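Local coordinates for homoserine O-acetyltransferase (Bacillus anthracis str. 'Ames Ancestor', PDB 3I1I), which probably catalyses transfer of an acetyl group from acetyl-CoA to the hydroxyl of L-homoserine, an early step of methionine biosynthesis, at residues Q28-T36 with T54-T62; A165-M175 with A302-V310. All blocks are in the same frame, centred on the assembly; numbering follows the deposited sequence.

In the fold
Both segments of contact 1 come earlier in the chain than either segment of contact 2, and both contacts reach the same mixed eight-stranded sheet of the alpha/beta hydrolase fold. In contact 1, strand 24-34, next to the outermost strand 10-18, meets the loop that follows strand 44-48. Contact 2 joins neighbouring parallel strands 174-178 and 309-313, with the chain leading into each, toward the other end of the sheet. The centres lie about 25 Å apart and the nearest atoms about 11 Å apart, without touching. Strands 87-91, 44-48 and 150-154 lie between the two regions in the sheet order. Contact 1 thus ties down a loop near one sheet edge, while contact 2 pairs the starts of two neighbouring parallel strands near the other.

Contact 1: residues Q28-T36 with T54-T62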
ATOM      1  N   GLN A  28       5.892  26.361  17.286  1.00 27.04           N
ATOM      2  CA  GLN A  28       6.750  27.257  16.517  1.00 27.18           C
ATOM      3  C   GLN A  28       6.557  26.931  15.039  1.00 27.05           C
ATOM      4  O   GLN A  28       6.087  25.862  14.689  1.00 26.51           O
ATOM      5  CB  GLN A  28       8.212  27.060  16.874  1.00 27.33           C
ATOM      6  CG  GLN A  28       8.641  25.587  16.783  1.00 30.16           C
ATOM      7  CD  GLN A  28      10.123  25.338  17.035  1.00 31.22           C
ATOM      8  OE1 GLN A  28      10.823  26.184  17.577  1.00 32.17           O
ATOM      9  NE2 GLN A  28      10.606  24.164  16.599  1.00 29.98           N
HETATM   10  N   MSE A  29       6.981  27.853  14.188  1.00 26.86           N
HETATM   11  CA  MSE A  29       6.737  27.786  12.780  1.00 26.12           C
HETATM   12  C   MSE A  29       7.807  28.570  12.039  1.00 25.00           C
HETATM   13  O   MSE A  29       7.916  29.775  12.194  1.00 24.32           O
HETATM   14  CB  MSE A  29       5.364  28.375  12.490  1.00 26.55           C
HETATM   15  CG  MSE A  29       4.869  28.140  11.067  1.00 28.54           C
HETATM   16 SE   MSE A  29       3.180  29.079  10.776  0.65 32.23          SE
HETATM   17  CE  MSE A  29       2.144  27.671  10.071  1.00 37.69           C
ATOM     18  N   GLY A  30       8.582  27.903  11.201  1.00 23.88           N
ATOM     19  CA  GLY A  30       9.560  28.626  10.406  1.00 23.91           C
ATOM     20  C   GLY A  30       8.875  29.378   9.300  1.00 23.12           C
ATOM     21  O   GLY A  30       7.798  29.017   8.910  1.00 23.71           O
ATOM     22  N   TYR A  31       9.482  30.433   8.790  1.00 22.95           N
ATOM     23  CA  TYR A  31       8.947  31.065   7.588  1.00 22.85           C
ATOM     24  C   TYR A  31      10.027  31.855   6.899  1.00 22.92           C
ATOM     25  O   TYR A  31      11.134  31.996   7.424  1.00 23.49           O
ATOM     26  CB  TYR A  31       7.763  31.980   7.895  1.00 23.19           C
ATOM     27  CG  TYR A  31       8.081  33.235   8.678  1.00 23.81           C
ATOM     28  CD1 TYR A  31       8.239  34.442   8.041  1.00 23.95           C
ATOM     29  CD2 TYR A  31       8.166  33.219  10.072  1.00 25.22           C
ATOM     30  CE1 TYR A  31       8.528  35.602   8.754  1.00 25.11           C
ATOM     31  CE2 TYR A  31       8.431  34.400  10.806  1.00 25.84           C
ATOM     32  CZ  TYR A  31       8.616  35.580  10.141  1.00 25.92           C
ATOM     33  OH  TYR A  31       8.887  36.755  10.823  1.00 27.39           O
ATOM     34  N   GLU A  32       9.706  32.360   5.718  1.00 21.65           N
ATOM     35  CA  GLU A  32      10.652  33.150   4.986  1.00 21.73           C
ATOM     36  C   GLU A  32       9.863  34.026   4.049  1.00 21.95           C
ATOM     37  O   GLU A  32       8.728  33.698   3.752  1.00 22.42           O
ATOM     38  CB  GLU A  32      11.665  32.245   4.267  1.00 21.05           C
ATOM     39  CG  GLU A  32      11.129  31.493   3.062  1.00 20.17           C
ATOM     40  CD  GLU A  32      12.055  30.391   2.627  1.00 20.21           C
ATOM     41  OE1 GLU A  32      12.280  29.492   3.464  1.00 17.30           O
ATOM     42  OE2 GLU A  32      12.539  30.412   1.445  1.00 19.17           O
ATOM     43  N   THR A  33      10.443  35.145   3.615  1.00 22.42           N
ATOM     44  CA  THR A  33       9.738  36.151   2.811  1.00 22.31           C
ATOM     45  C   THR A  33      10.625  36.601   1.658  1.00 23.03           C
ATOM     46  O   THR A  33      11.839  36.485   1.709  1.00 23.34           O
ATOM     47  CB  THR A  33       9.326  37.415   3.656  1.00 22.94           C
ATOM     48  OG1 THR A  33      10.480  38.251   3.896  1.00 23.55           O
ATOM     49  CG2 THR A  33       8.674  37.023   5.006  1.00 19.44           C
ATOM     50  N   TYR A  34      10.001  37.118   0.614  1.00 23.61           N
ATOM     51  CA  TYR A  34      10.687  37.605  -0.553  1.00 23.95           C
ATOM     52  C   TYR A  34      10.016  38.915  -0.975  1.00 24.57           C
ATOM     53  O   TYR A  34       8.823  39.106  -0.769  1.00 24.31           O
ATOM     54  CB  TYR A  34      10.627  36.609  -1.715  1.00 23.65           C
ATOM     55  CG  TYR A  34      10.614  35.145  -1.333  1.00 25.15           C
ATOM     56  CD1 TYR A  34      11.782  34.483  -0.952  1.00 24.56           C
ATOM     57  CD2 TYR A  34       9.440  34.394  -1.391  1.00 23.91           C
ATOM     58  CE1 TYR A  34      11.770  33.114  -0.603  1.00 22.36           C
ATOM     59  CE2 TYR A  34       9.432  33.035  -1.051  1.00 23.23           C
ATOM     60  CZ  TYR A  34      10.591  32.403  -0.658  1.00 23.23           C
ATOM     61  OH  TYR A  34      10.576  31.051  -0.336  1.00 22.54           O
ATOM     62  N   GLY A  35      10.787  39.819  -1.580  1.00 24.85           N
ATOM     63  CA  GLY A  35      10.254  41.140  -1.936  1.00 24.62           C
ATOM     64  C   GLY A  35      10.079  42.071  -0.739  1.00 24.72           C
ATOM     65  O   GLY A  35      10.580  41.806   0.352  1.00 24.24           O
ATOM     66  N   THR A  36       9.331  43.146  -0.960  1.00 24.95           N
ATOM     67  CA  THR A  36       9.225  44.242  -0.024  1.00 25.28           C
ATOM     68  C   THR A  36       7.774  44.583   0.275  1.00 25.46           C
ATOM     69  O   THR A  36       6.963  44.803  -0.634  1.00 25.29           O
ATOM     70  CB  THR A  36       9.918  45.502  -0.619  1.00 25.86           C
ATOM     71  OG1 THR A  36      11.231  45.147  -1.030  1.00 27.24           O
ATOM     72  CG2 THR A  36      10.024  46.659   0.382  1.00 23.49           C
ATOM     73  N   THR A  54       8.559  22.373   2.392  1.00 21.85           N
ATOM     74  CA  THR A  54       8.924  23.271   3.479  1.00 21.67           C
ATOM     75  C   THR A  54       8.587  24.713   3.068  1.00 22.01           C
ATOM     76  O   THR A  54       8.105  24.950   1.965  1.00 21.46           O
ATOM     77  CB  THR A  54      10.466  23.198   3.812  1.00 21.93           C
ATOM     78  OG1 THR A  54      11.258  23.864   2.796  1.00 23.67           O
ATOM     79  CG2 THR A  54      10.940  21.773   3.957  1.00 21.29           C
ATOM     80  N   SER A  55       8.909  25.673   3.938  1.00 22.41           N
ATOM     81  CA  SER A  55       8.714  27.095   3.656  1.00 23.29           C
ATOM     82  C   SER A  55       9.504  27.614   2.424  1.00 23.04           C
ATOM     83  O   SER A  55       9.225  28.697   1.913  1.00 22.55           O
ATOM     84  CB  SER A  55       9.108  27.924   4.891  1.00 23.33           C
ATOM     85  OG  SER A  55      10.529  27.896   5.065  1.00 25.45           O
ATOM     86  N   HIS A  56      10.475  26.832   1.962  1.00 23.15           N
ATOM     87  CA  HIS A  56      11.384  27.254   0.896  1.00 23.75           C
ATOM     88  C   HIS A  56      10.754  27.204  -0.479  1.00 23.40           C
ATOM     89  O   HIS A  56      11.080  26.371  -1.308  1.00 23.18           O
ATOM     90  CB  HIS A  56      12.658  26.393   0.918  1.00 24.20           C
ATOM     91  CG  HIS A  56      13.816  27.036   0.232  1.00 25.73           C
ATOM     92  ND1 HIS A  56      14.080  28.390   0.338  1.00 27.13           N
ATOM     93  CD2 HIS A  56      14.799  26.513  -0.541  1.00 24.92           C
ATOM     94  CE1 HIS A  56      15.161  28.671  -0.373  1.00 28.23           C
ATOM     95  NE2 HIS A  56      15.618  27.548  -0.911  1.00 27.04           N
ATOM     96  N   ALA A  57       9.822  28.114  -0.698  1.00 23.56           N
ATOM     97  CA  ALA A  57       9.102  28.197  -1.955  1.00 23.35           C
ATOM     98  C   ALA A  57       9.959  28.782  -3.082  1.00 23.40           C
ATOM     99  O   ALA A  57       9.665  28.563  -4.243  1.00 23.14           O
ATOM    100  CB  ALA A  57       7.832  29.053  -1.781  1.00 21.66           C
ATOM    101  N   ALA A  58      10.967  29.581  -2.743  1.00 24.17           N
ATOM    102  CA  ALA A  58      11.792  30.242  -3.779  1.00 24.86           C
ATOM    103  C   ALA A  58      13.181  30.617  -3.281  1.00 25.27           C
ATOM    104  O   ALA A  58      13.478  30.641  -2.073  1.00 24.44           O
ATOM    105  CB  ALA A  58      11.074  31.483  -4.348  1.00 24.04           C
ATOM    106  N   GLY A  59      14.058  30.853  -4.250  1.00 26.87           N
ATOM    107  CA  GLY A  59      15.386  31.366  -3.971  1.00 26.80           C
ATOM    108  C   GLY A  59      16.259  30.332  -3.309  1.00 27.30           C
ATOM    109  O   GLY A  59      16.019  29.122  -3.444  1.00 25.67           O
ATOM    110  N   LYS A  60      17.298  30.842  -2.634  1.00 28.45           N
ATOM    111  CA  LYS A  60      18.328  30.012  -2.008  1.00 29.54           C
ATOM    112  C   LYS A  60      18.761  30.592  -0.697  1.00 29.90           C
ATOM    113  O   LYS A  60      18.730  31.809  -0.506  1.00 29.43           O
ATOM    114  CB  LYS A  60      19.568  29.928  -2.880  1.00 29.50           C
ATOM    115  CG  LYS A  60      19.339  29.730  -4.370  1.00 31.12           C
ATOM    116  CD  LYS A  60      20.653  29.317  -5.035  1.00 32.97           C
ATOM    117  CE  LYS A  60      20.489  28.996  -6.504  1.00 36.01           C
ATOM    118  NZ  LYS A  60      21.652  28.232  -7.077  1.00 36.53           N
ATOM    119  N   TYR A  61      19.202  29.702   0.187  1.00 31.16           N
ATOM    120  CA  TYR A  61      19.686  30.073   1.501  1.00 32.45           C
ATOM    121  C   TYR A  61      21.196  30.424   1.498  1.00 33.56           C
ATOM    122  O   TYR A  61      21.662  31.129   2.375  1.00 33.84           O
ATOM    123  CB  TYR A  61      19.453  28.943   2.497  1.00 32.10           C
ATOM    124  CG  TYR A  61      18.013  28.622   2.803  1.00 33.15           C
ATOM    125  CD1 TYR A  61      17.139  29.602   3.289  1.00 33.91           C
ATOM    126  CD2 TYR A  61      17.530  27.328   2.659  1.00 31.97           C
ATOM    127  CE1 TYR A  61      15.813  29.300   3.583  1.00 33.11           C
ATOM    128  CE2 TYR A  61      16.226  27.014   2.958  1.00 34.26           C
ATOM    129  CZ  TYR A  61      15.363  28.012   3.420  1.00 34.00           C
ATOM    130  OH  TYR A  61      14.070  27.695   3.719  1.00 31.34           O
ATOM    131  N   THR A  62      21.957  29.890   0.555  1.00 35.17           N
ATOM    132  CA  THR A  62      23.360  30.326   0.330  1.00 36.44           C
ATOM    133  C   THR A  62      23.542  30.361  -1.174  1.00 38.13           C
ATOM    134  O   THR A  62      22.791  29.700  -1.915  1.00 38.37           O
ATOM    135  CB  THR A  62      24.413  29.364   0.963  1.00 35.95           C
ATOM    136  OG1 THR A  62      24.615  28.234   0.110  1.00 35.94           O
ATOM    137  CG2 THR A  62      23.961  28.854   2.344  1.00 35.17           C
TER
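The ring of Y34 carries the methyl group of A58 over one face, a CH-pi contact with CB 4.1 Å from the ring centroid, while A57 CB sits at its edge. The H56 ring takes E32 OE2 at its edge, and Y61 CE2 from the same loop lies over the centre of one of its faces. The Y61 ring in turn has H56 CE1 over one face and E32 OE1 at its edge. The carboxylate of E32 is turned 51° from the H56 ring and 65° from that of Y61. H56 ND1 donates to E32 OE2 over 2.8 Å, nearly straight and in the imidazole plane, on the syn lone pair; Y61 OH takes the syn lone pair of E32 OE1 at 2.5 Å. Each oxygen has a second donor from above the carboxylate plane: S55 OG to E32 OE1 at 2.9 Å, and Y34 OH to E32 OE2 at 2.7 Å. Four bonds therefore fix this buried group's rotation and probably favour its charged form. E32 CG sits between the backbone N and carbonyl carbon (chi1 73°), and the chain then runs extended into the loop. Y34 OH also accepts from A58 N at 2.8 Å, linking carboxylate and loop backbone. K9 is a further partner of S55 OG, and D92 holds S55 N. T54 OG1 accepts from H56 N in an ST turn, and H56 centres an inverse gamma turn. The whole is a His-carboxylate hydrogen bond within a four-donor grip on a buried strand glutamate, joining the alpha/beta hydrolase sheet to the loop after strand 44-48.

Contact 2: residues A165-M175 with A302-V310; sequences AVHYPHMVERM and ALSNVEANV
V166 and V306 meet slantwise, CG2 to CG2 at 3.9 Å, where the end of helix 156-167 faces the turn after helix 299-304. V166 has CG1 anti to its own N (chi1 168°), which leaves CG2 beside that N and facing V306; both V166 methyls also lie against A302 O. P169 CB lies close against N305 O, 3.2 Å away, and N305 CB rests on V166 O. A water bridges the backbones here, donating to A165 O and accepting from E307 N. Farther on, the methyl of A308 points toward segment 165-175 and fits against V172 CG1 at 3.8 Å and the carbonyl of V172. There the strands begin in parallel: N309 N donates to E173 O at 2.9 Å, tilted from the carbonyl plane, and M175 N to N309 O at 2.9 Å, almost head-on. M175 and V310 lie side by side and point the same way, with M175 CE 4.0 Å from both V310 CG1 and V310 CG2. On the opposite sheet face, R174 NH1 forms a salt bridge with E173 OE1 and also donates to H149 O, while NH2 donates to R371 O; N309 ND2 donates to K372 O and OD1 accepts from S374 N. Helix 324-335 packs on the M175 and V310 face through M329 and L333, and strand 150-154 flanks strand 174-178 across from strand 309-313.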
ATOM      1  N   ALA A 165      -9.577  30.927   2.648  1.00 19.98           N
ATOM      2  CA  ALA A 165     -10.688  31.522   1.917  1.00 19.87           C
ATOM      3  C   ALA A 165     -12.039  31.297   2.640  1.00 19.84           C
ATOM      4  O   ALA A 165     -12.888  32.198   2.713  1.00 20.06           O
ATOM      5  CB  ALA A 165     -10.736  30.988   0.494  1.00 19.10           C
ATOM      6  N   VAL A 166     -12.221  30.114   3.193  1.00 19.67           N
ATOM      7  CA  VAL A 166     -13.445  29.804   3.935  1.00 20.13           C
ATOM      8  C   VAL A 166     -13.475  30.554   5.287  1.00 21.09           C
ATOM      9  O   VAL A 166     -14.437  31.226   5.595  1.00 21.31           O
ATOM     10  CB  VAL A 166     -13.597  28.271   4.154  1.00 19.23           C
ATOM     11  CG1 VAL A 166     -14.691  27.963   5.155  1.00 17.93           C
ATOM     12  CG2 VAL A 166     -13.865  27.594   2.816  1.00 17.43           C
ATOM     13  N   HIS A 167     -12.404  30.467   6.065  1.00 21.87           N
ATOM     14  CA  HIS A 167     -12.463  30.928   7.437  1.00 22.22           C
ATOM     15  C   HIS A 167     -11.985  32.328   7.710  1.00 22.83           C
ATOM     16  O   HIS A 167     -12.253  32.827   8.776  1.00 23.01           O
ATOM     17  CB  HIS A 167     -11.775  29.931   8.340  1.00 22.21           C
ATOM     18  CG  HIS A 167     -12.507  28.638   8.434  1.00 23.96           C
ATOM     19  ND1 HIS A 167     -13.455  28.385   9.408  1.00 25.29           N
ATOM     20  CD2 HIS A 167     -12.492  27.545   7.629  1.00 24.77           C
ATOM     21  CE1 HIS A 167     -13.954  27.170   9.227  1.00 24.94           C
ATOM     22  NE2 HIS A 167     -13.398  26.642   8.148  1.00 24.62           N
ATOM     23  N   TYR A 168     -11.317  32.989   6.762  1.00 23.65           N
ATOM     24  CA  TYR A 168     -10.916  34.360   6.959  1.00 24.05           C
ATOM     25  C   TYR A 168     -11.347  35.178   5.784  1.00 26.08           C
ATOM     26  O   TYR A 168     -10.537  35.812   5.103  1.00 26.76           O
ATOM     27  CB  TYR A 168      -9.408  34.450   7.177  1.00 24.64           C
ATOM     28  CG  TYR A 168      -8.976  33.794   8.447  1.00 22.11           C
ATOM     29  CD1 TYR A 168      -9.275  34.363   9.680  1.00 21.69           C
ATOM     30  CD2 TYR A 168      -8.320  32.595   8.425  1.00 24.52           C
ATOM     31  CE1 TYR A 168      -8.904  33.741  10.877  1.00 22.14           C
ATOM     32  CE2 TYR A 168      -7.916  31.947   9.625  1.00 25.78           C
ATOM     33  CZ  TYR A 168      -8.207  32.520  10.830  1.00 23.70           C
ATOM     34  OH  TYR A 168      -7.790  31.893  11.968  1.00 27.58           O
ATOM     35  N   PRO A 169     -12.651  35.193   5.546  1.00 28.53           N
ATOM     36  CA  PRO A 169     -13.127  35.835   4.356  1.00 30.14           C
ATOM     37  C   PRO A 169     -12.940  37.359   4.318  1.00 32.22           C
ATOM     38  O   PRO A 169     -12.933  37.903   3.232  1.00 34.18           O
ATOM     39  CB  PRO A 169     -14.621  35.508   4.372  1.00 29.79           C
ATOM     40  CG  PRO A 169     -14.923  35.379   5.791  1.00 29.06           C
ATOM     41  CD  PRO A 169     -13.764  34.700   6.387  1.00 27.74           C
ATOM     42  N   HIS A 170     -12.799  38.063   5.432  1.00 32.99           N
ATOM     43  CA  HIS A 170     -12.562  39.497   5.298  1.00 33.81           C
ATOM     44  C   HIS A 170     -11.097  39.793   4.957  1.00 32.61           C
ATOM     45  O   HIS A 170     -10.757  40.942   4.727  1.00 33.37           O
ATOM     46  CB  HIS A 170     -12.970  40.277   6.562  1.00 34.68           C
ATOM     47  CG  HIS A 170     -14.326  39.918   7.085  1.00 40.00           C
ATOM     48  ND1 HIS A 170     -15.397  39.633   6.256  1.00 44.53           N
ATOM     49  CD2 HIS A 170     -14.783  39.782   8.358  1.00 44.07           C
ATOM     50  CE1 HIS A 170     -16.444  39.306   6.994  1.00 46.00           C
ATOM     51  NE2 HIS A 170     -16.105  39.409   8.272  1.00 47.03           N
HETATM   52  N   MSE A 171     -10.240  38.773   4.927  1.00 30.81           N
HETATM   53  CA  MSE A 171      -8.817  38.974   4.776  1.00 29.16           C
HETATM   54  C   MSE A 171      -8.267  38.523   3.457  1.00 28.45           C
HETATM   55  O   MSE A 171      -7.143  38.854   3.167  1.00 30.32           O
HETATM   56  CB  MSE A 171      -8.049  38.217   5.859  1.00 29.36           C
HETATM   57  CG  MSE A 171      -8.187  38.790   7.261  1.00 27.84           C
HETATM   58 SE   MSE A 171      -7.153  37.806   8.554  0.65 26.73          SE
HETATM   59  CE  MSE A 171      -5.374  38.481   8.041  1.00 24.21           C
ATOM     60  N   VAL A 172      -9.015  37.778   2.651  1.00 26.79           N
ATOM     61  CA  VAL A 172      -8.460  37.172   1.448  1.00 25.44           C
ATOM     62  C   VAL A 172      -9.073  37.761   0.176  1.00 25.15           C
ATOM     63  O   VAL A 172     -10.243  37.581  -0.114  1.00 25.26           O
ATOM     64  CB  VAL A 172      -8.674  35.642   1.470  1.00 25.42           C
ATOM     65  CG1 VAL A 172      -8.114  34.985   0.199  1.00 25.12           C
ATOM     66  CG2 VAL A 172      -8.068  35.008   2.739  1.00 24.70           C
ATOM     67  N   GLU A 173      -8.272  38.434  -0.621  1.00 25.22           N
ATOM     68  CA  GLU A 173      -8.777  39.016  -1.857  1.00 25.49           C
ATOM     69  C   GLU A 173      -8.920  37.997  -2.971  1.00 23.99           C
ATOM     70  O   GLU A 173      -9.861  38.078  -3.790  1.00 23.05           O
ATOM     71  CB  GLU A 173      -7.876  40.146  -2.318  1.00 26.05           C
ATOM     72  CG  GLU A 173      -7.864  41.276  -1.308  1.00 28.99           C
ATOM     73  CD  GLU A 173      -7.060  42.478  -1.743  1.00 32.31           C
ATOM     74  OE1 GLU A 173      -6.654  42.590  -2.923  1.00 37.99           O
ATOM     75  OE2 GLU A 173      -6.846  43.337  -0.879  1.00 39.74           O
ATOM     76  N   ARG A 174      -7.976  37.058  -2.988  1.00 22.78           N
ATOM     77  CA  ARG A 174      -7.829  36.112  -4.067  1.00 22.27           C
ATOM     78  C   ARG A 174      -7.318  34.820  -3.524  1.00 22.03           C
ATOM     79  O   ARG A 174      -6.414  34.806  -2.706  1.00 21.65           O
ATOM     80  CB  ARG A 174      -6.829  36.622  -5.070  1.00 22.16           C
ATOM     81  CG  ARG A 174      -7.220  37.907  -5.730  1.00 22.40           C
ATOM     82  CD  ARG A 174      -6.119  38.426  -6.669  1.00 23.14           C
ATOM     83  NE  ARG A 174      -6.405  39.781  -7.093  1.00 22.28           N
ATOM     84  CZ  ARG A 174      -6.315  40.857  -6.305  1.00 26.22           C
ATOM     85  NH1 ARG A 174      -5.910  40.771  -5.035  1.00 23.51           N
ATOM     86  NH2 ARG A 174      -6.639  42.047  -6.795  1.00 26.78           N
HETATM   87  N   MSE A 175      -7.864  33.714  -4.005  1.00 22.39           N
HETATM   88  CA  MSE A 175      -7.329  32.402  -3.635  1.00 22.11           C
HETATM   89  C   MSE A 175      -7.023  31.596  -4.897  1.00 21.59           C
HETATM   90  O   MSE A 175      -7.838  31.536  -5.792  1.00 22.32           O
HETATM   91  CB  MSE A 175      -8.309  31.673  -2.751  1.00 21.66           C
HETATM   92  CG  MSE A 175      -7.745  30.395  -2.162  1.00 23.98           C
HETATM   93 SE   MSE A 175      -8.193  28.853  -3.272  0.65 25.91          SE
HETATM   94  CE  MSE A 175     -10.070  28.764  -2.775  1.00 25.57           C
ATOM     95  N   ALA A 302     -20.174  25.806   3.469  1.00 18.57           N
ATOM     96  CA  ALA A 302     -18.785  26.196   3.684  1.00 17.83           C
ATOM     97  C   ALA A 302     -18.414  27.262   2.644  1.00 17.60           C
ATOM     98  O   ALA A 302     -17.850  28.294   2.974  1.00 18.06           O
ATOM     99  CB  ALA A 302     -17.839  24.972   3.610  1.00 16.67           C
ATOM    100  N   LEU A 303     -18.800  27.036   1.398  1.00 17.58           N
ATOM    101  CA  LEU A 303     -18.409  27.907   0.314  1.00 17.50           C
ATOM    102  C   LEU A 303     -19.150  29.233   0.307  1.00 18.18           C
ATOM    103  O   LEU A 303     -18.636  30.216  -0.207  1.00 18.35           O
ATOM    104  CB  LEU A 303     -18.594  27.184  -1.011  1.00 17.90           C
ATOM    105  CG  LEU A 303     -17.644  26.015  -1.274  1.00 17.56           C
ATOM    106  CD1 LEU A 303     -18.152  25.150  -2.440  1.00 14.65           C
ATOM    107  CD2 LEU A 303     -16.219  26.578  -1.546  1.00 16.47           C
ATOM    108  N   SER A 304     -20.359  29.269   0.874  1.00 18.37           N
ATOM    109  CA  SER A 304     -21.111  30.520   1.031  1.00 18.00           C
ATOM    110  C   SER A 304     -20.281  31.632   1.699  1.00 17.95           C
ATOM    111  O   SER A 304     -20.493  32.809   1.468  1.00 16.51           O
ATOM    112  CB  SER A 304     -22.407  30.259   1.836  1.00 18.24           C
ATOM    113  OG  SER A 304     -22.120  30.012   3.219  1.00 17.86           O
ATOM    114  N   ASN A 305     -19.348  31.246   2.554  1.00 18.90           N
ATOM    115  CA  ASN A 305     -18.548  32.218   3.298  1.00 18.95           C
ATOM    116  C   ASN A 305     -17.408  32.842   2.460  1.00 19.23           C
ATOM    117  O   ASN A 305     -16.919  33.917   2.786  1.00 19.76           O
ATOM    118  CB  ASN A 305     -17.941  31.541   4.527  1.00 18.85           C
ATOM    119  CG  ASN A 305     -18.984  31.094   5.539  1.00 18.76           C
ATOM    120  OD1 ASN A 305     -19.465  31.908   6.311  1.00 19.57           O
ATOM    121  ND2 ASN A 305     -19.306  29.791   5.569  1.00 14.83           N
ATOM    122  N   VAL A 306     -16.960  32.149   1.421  1.00 19.06           N
ATOM    123  CA  VAL A 306     -15.862  32.626   0.598  1.00 19.04           C
ATOM    124  C   VAL A 306     -16.261  33.933  -0.091  1.00 19.84           C
ATOM    125  O   VAL A 306     -17.320  34.015  -0.674  1.00 19.96           O
ATOM    126  CB  VAL A 306     -15.449  31.571  -0.467  1.00 19.64           C
ATOM    127  CG1 VAL A 306     -14.457  32.136  -1.474  1.00 15.80           C
ATOM    128  CG2 VAL A 306     -14.888  30.287   0.247  1.00 17.57           C
ATOM    129  N   GLU A 307     -15.410  34.954   0.012  1.00 20.13           N
ATOM    130  CA  GLU A 307     -15.630  36.217  -0.713  1.00 20.67           C
ATOM    131  C   GLU A 307     -14.440  36.558  -1.638  1.00 19.81           C
ATOM    132  O   GLU A 307     -14.498  37.530  -2.363  1.00 19.55           O
ATOM    133  CB  GLU A 307     -15.919  37.379   0.255  1.00 20.35           C
ATOM    134  CG  GLU A 307     -17.089  37.122   1.265  1.00 22.56           C
ATOM    135  CD  GLU A 307     -18.487  36.876   0.603  1.00 25.43           C
ATOM    136  OE1 GLU A 307     -18.697  37.363  -0.506  1.00 23.89           O
ATOM    137  OE2 GLU A 307     -19.392  36.219   1.207  1.00 27.76           O
ATOM    138  N   ALA A 308     -13.386  35.753  -1.618  1.00 19.47           N
ATOM    139  CA  ALA A 308     -12.228  35.961  -2.499  1.00 19.37           C
ATOM    140  C   ALA A 308     -12.627  35.678  -3.948  1.00 19.58           C
ATOM    141  O   ALA A 308     -13.543  34.904  -4.205  1.00 19.03           O
ATOM    142  CB  ALA A 308     -11.106  35.052  -2.102  1.00 18.69           C
ATOM    143  N   ASN A 309     -11.944  36.310  -4.891  1.00 19.90           N
ATOM    144  CA  ASN A 309     -11.955  35.848  -6.283  1.00 19.95           C
ATOM    145  C   ASN A 309     -11.269  34.509  -6.239  1.00 19.46           C
ATOM    146  O   ASN A 309     -10.219  34.425  -5.630  1.00 20.30           O
ATOM    147  CB  ASN A 309     -11.122  36.786  -7.182  1.00 20.15           C
ATOM    148  CG  ASN A 309     -11.854  38.057  -7.586  1.00 20.50           C
ATOM    149  OD1 ASN A 309     -12.888  38.391  -7.054  1.00 23.06           O
ATOM    150  ND2 ASN A 309     -11.301  38.765  -8.558  1.00 26.60           N
ATOM    151  N   VAL A 310     -11.842  33.468  -6.830  1.00 19.61           N
ATOM    152  CA  VAL A 310     -11.261  32.115  -6.718  1.00 19.93           C
ATOM    153  C   VAL A 310     -10.818  31.555  -8.075  1.00 20.32           C
ATOM    154  O   VAL A 310     -11.582  31.616  -9.042  1.00 18.60           O
ATOM    155  CB  VAL A 310     -12.265  31.118  -6.053  1.00 20.65           C
ATOM    156  CG1 VAL A 310     -11.843  29.635  -6.278  1.00 18.54           C
ATOM    157  CG2 VAL A 310     -12.422  31.441  -4.543  1.00 20.23           C
TER
HETATM  158  O   HOH W   1     -12.723  34.327   0.942  1.00 22.83           O